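PDB 5DL5: membrane protein from Acinetobacter baumannii AB307-0294, which is a beta-barrel of the OprD porin family that probably lets small molecules, including antibiotics, diffuse across the outer membrane. Local coordinates for residues A[67-72]-A[116-121]. Sequence-based numbering, arbitrary orientation.
Sequences PGIVGF and ARFSNT
G71 and R117 form the hydrogen-bonded pair between two antiparallel strand ends. G71 N gives a nearly straight bond to R117 O (2.8 Å, 170° at the hydrogen), in the carbonyl plane. The return bond, R117 N to G71 O, is more bent, at 152°, and its donor is tilted from the carbonyl plane. F72, A116, V70 and F118 put their side chains on one face of the sheet; R117 puts its own on the other. On the first face the A116 methyl is a small bump beside the F72 ring, with A116 CB 3.9 Å from F72 CE1. V70 packs loosely against A116 and F118, with one methyl toward each. With V70 CG1 anti to its backbone N (chi1 -180°), that methyl lies 3.5 Å from R117 O, while V70 CG2 turns to F118 CD1 (4.2 Å). This is the rim of an OprD-family outer-membrane beta-barrel. Strand 106-118, which pairs with strand 70-83, ends here and passes through a type II' turn, F118 to T121, into strand 121-125. Beyond the paired residues the chains separate. The F118 ring lies on the same face as V70. Its edge meets I69 O, with F118 CD1 3.3 Å from that oxygen. I69 runs alongside the ring, with I69 CG1 4.0 Å from F118 CE1. S119 CB sits over one ring face, offset toward the rim. A water bridges the two chains, donating to I69 O and accepting from S119 N (2.9 Å). On the opposite sheet face, R117 NE bonds to Q18 OE1, and the arginine side chain packs on F65.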
loop_
_atom_site.group_PDB
_atom_site.type_symbol
_atom_site.label_atom_id
_atom_site.label_comp_id
_atom_site.label_asym_id
_atom_site.label_seq_id
_atom_site.Cartn_x
_atom_site.Cartn_y
_atom_site.Cartn_z
ATOM N N PRO A 67 -29.787 2.159 -16.733
ATOM C CA PRO A 67 -30.970 1.883 -15.934
ATOM C C PRO A 67 -31.623 0.483 -16.253
ATOM O O PRO A 67 -31.431 -0.018 -17.348
ATOM C CB PRO A 67 -31.901 3.063 -16.246
ATOM C CG PRO A 67 -31.460 3.571 -17.592
ATOM C CD PRO A 67 -30.017 3.203 -17.771
ATOM N N GLY A 68 -32.319 -0.125 -15.276
ATOM C CA GLY A 68 -32.980 -1.414 -15.483
ATOM C C GLY A 68 -32.658 -2.320 -14.361
ATOM O O GLY A 68 -31.914 -1.935 -13.410
ATOM N N ILE A 69 -33.169 -3.547 -14.446
ATOM C CA ILE A 69 -32.980 -4.524 -13.347
ATOM C C ILE A 69 -31.544 -4.933 -13.141
ATOM O O ILE A 69 -31.068 -5.181 -12.013
ATOM C CB ILE A 69 -33.926 -5.754 -13.563
ATOM C CG1 ILE A 69 -33.937 -6.697 -12.333
ATOM C CG2 ILE A 69 -33.556 -6.552 -14.817
ATOM C CD1 ILE A 69 -34.747 -6.233 -11.134
ATOM N N VAL A 70 -30.808 -5.007 -14.229
ATOM C CA VAL A 70 -29.365 -5.102 -14.211
ATOM C C VAL A 70 -28.786 -3.939 -14.986
ATOM O O VAL A 70 -29.267 -3.632 -16.047
ATOM C CB VAL A 70 -28.808 -6.428 -14.765
ATOM C CG1 VAL A 70 -27.309 -6.443 -14.701
ATOM C CG2 VAL A 70 -29.299 -7.595 -13.954
ATOM N N GLY A 71 -27.793 -3.262 -14.407
ATOM C CA GLY A 71 -27.218 -2.085 -15.003
ATOM C C GLY A 71 -25.821 -2.464 -15.533
ATOM O O GLY A 71 -25.224 -3.399 -15.008
ATOM N N PHE A 72 -25.356 -1.772 -16.568
ATOM C CA PHE A 72 -24.084 -2.037 -17.191
ATOM C C PHE A 72 -23.277 -0.745 -17.410
ATOM O O PHE A 72 -23.827 0.324 -17.633
ATOM C CB PHE A 72 -24.284 -2.756 -18.564
ATOM C CG PHE A 72 -24.983 -4.090 -18.442
ATOM C CD1 PHE A 72 -24.262 -5.245 -18.191
ATOM C CD2 PHE A 72 -26.332 -4.166 -18.541
ATOM C CE1 PHE A 72 -24.921 -6.478 -17.989
ATOM C CE2 PHE A 72 -26.994 -5.356 -18.404
ATOM C CZ PHE A 72 -26.263 -6.526 -18.129
ATOM N N ALA A 116 -21.223 -4.625 -14.099
ATOM C CA ALA A 116 -22.603 -4.933 -14.067
ATOM C C ALA A 116 -23.088 -4.814 -12.654
ATOM O O ALA A 116 -22.301 -5.040 -11.728
ATOM C CB ALA A 116 -22.845 -6.335 -14.644
ATOM N N ARG A 117 -24.322 -4.355 -12.488
ATOM C CA ARG A 117 -24.856 -4.095 -11.161
ATOM C C ARG A 117 -26.281 -4.582 -11.043
ATOM O O ARG A 117 -27.087 -4.294 -11.910
ATOM C CB ARG A 117 -24.740 -2.615 -10.763
ATOM C CG ARG A 117 -25.107 -2.363 -9.280
ATOM C CD ARG A 117 -24.924 -0.924 -8.864
ATOM N NE ARG A 117 -25.745 -0.032 -9.711
ATOM C CZ ARG A 117 -25.556 1.275 -9.801
ATOM N NH1 ARG A 117 -24.630 1.863 -9.062
ATOM N NH2 ARG A 117 -26.266 2.005 -10.600
ATOM N N PHE A 118 -26.591 -5.312 -9.972
ATOM C CA PHE A 118 -27.951 -5.780 -9.664
ATOM C C PHE A 118 -28.171 -5.496 -8.205
ATOM O O PHE A 118 -27.329 -5.879 -7.388
ATOM C CB PHE A 118 -27.968 -7.286 -9.818
ATOM C CG PHE A 118 -29.232 -7.910 -9.289
ATOM C CD1 PHE A 118 -30.475 -7.620 -9.881
ATOM C CD2 PHE A 118 -29.203 -8.743 -8.204
ATOM C CE1 PHE A 118 -31.670 -8.171 -9.372
ATOM C CE2 PHE A 118 -30.359 -9.299 -7.736
ATOM C CZ PHE A 118 -31.596 -9.001 -8.317
ATOM N N SER A 119 -29.276 -4.818 -7.876
ATOM C CA SER A 119 -29.602 -4.422 -6.532
ATOM C C SER A 119 -28.419 -3.584 -5.935
ATOM O O SER A 119 -28.150 -2.431 -6.447
ATOM C CB SER A 119 -30.062 -5.665 -5.806
ATOM O OG SER A 119 -30.301 -5.483 -4.452
ATOM N N ASN A 120 -27.780 -4.082 -4.859
ATOM C CA ASN A 120 -26.587 -3.488 -4.293
ATOM C C ASN A 120 -25.339 -4.281 -4.497
ATOM O O ASN A 120 -24.363 -4.152 -3.694
ATOM C CB ASN A 120 -26.764 -3.293 -2.805
ATOM C CG ASN A 120 -28.008 -2.496 -2.529
ATOM O OD1 ASN A 120 -28.099 -1.334 -2.865
ATOM N ND2 ASN A 120 -28.991 -3.149 -2.008
ATOM N N THR A 121 -25.267 -5.021 -5.572
ATOM C CA THR A 121 -24.042 -5.810 -5.881
ATOM C C THR A 121 -23.438 -5.516 -7.228
ATOM O O THR A 121 -24.159 -5.534 -8.244
ATOM C CB THR A 121 -24.444 -7.320 -5.827
ATOM O OG1 THR A 121 -24.882 -7.635 -4.510
ATOM C CG2 THR A 121 -23.312 -8.228 -6.214
HETATM O O HOH W 1 -31.547 -4.168 -9.577
#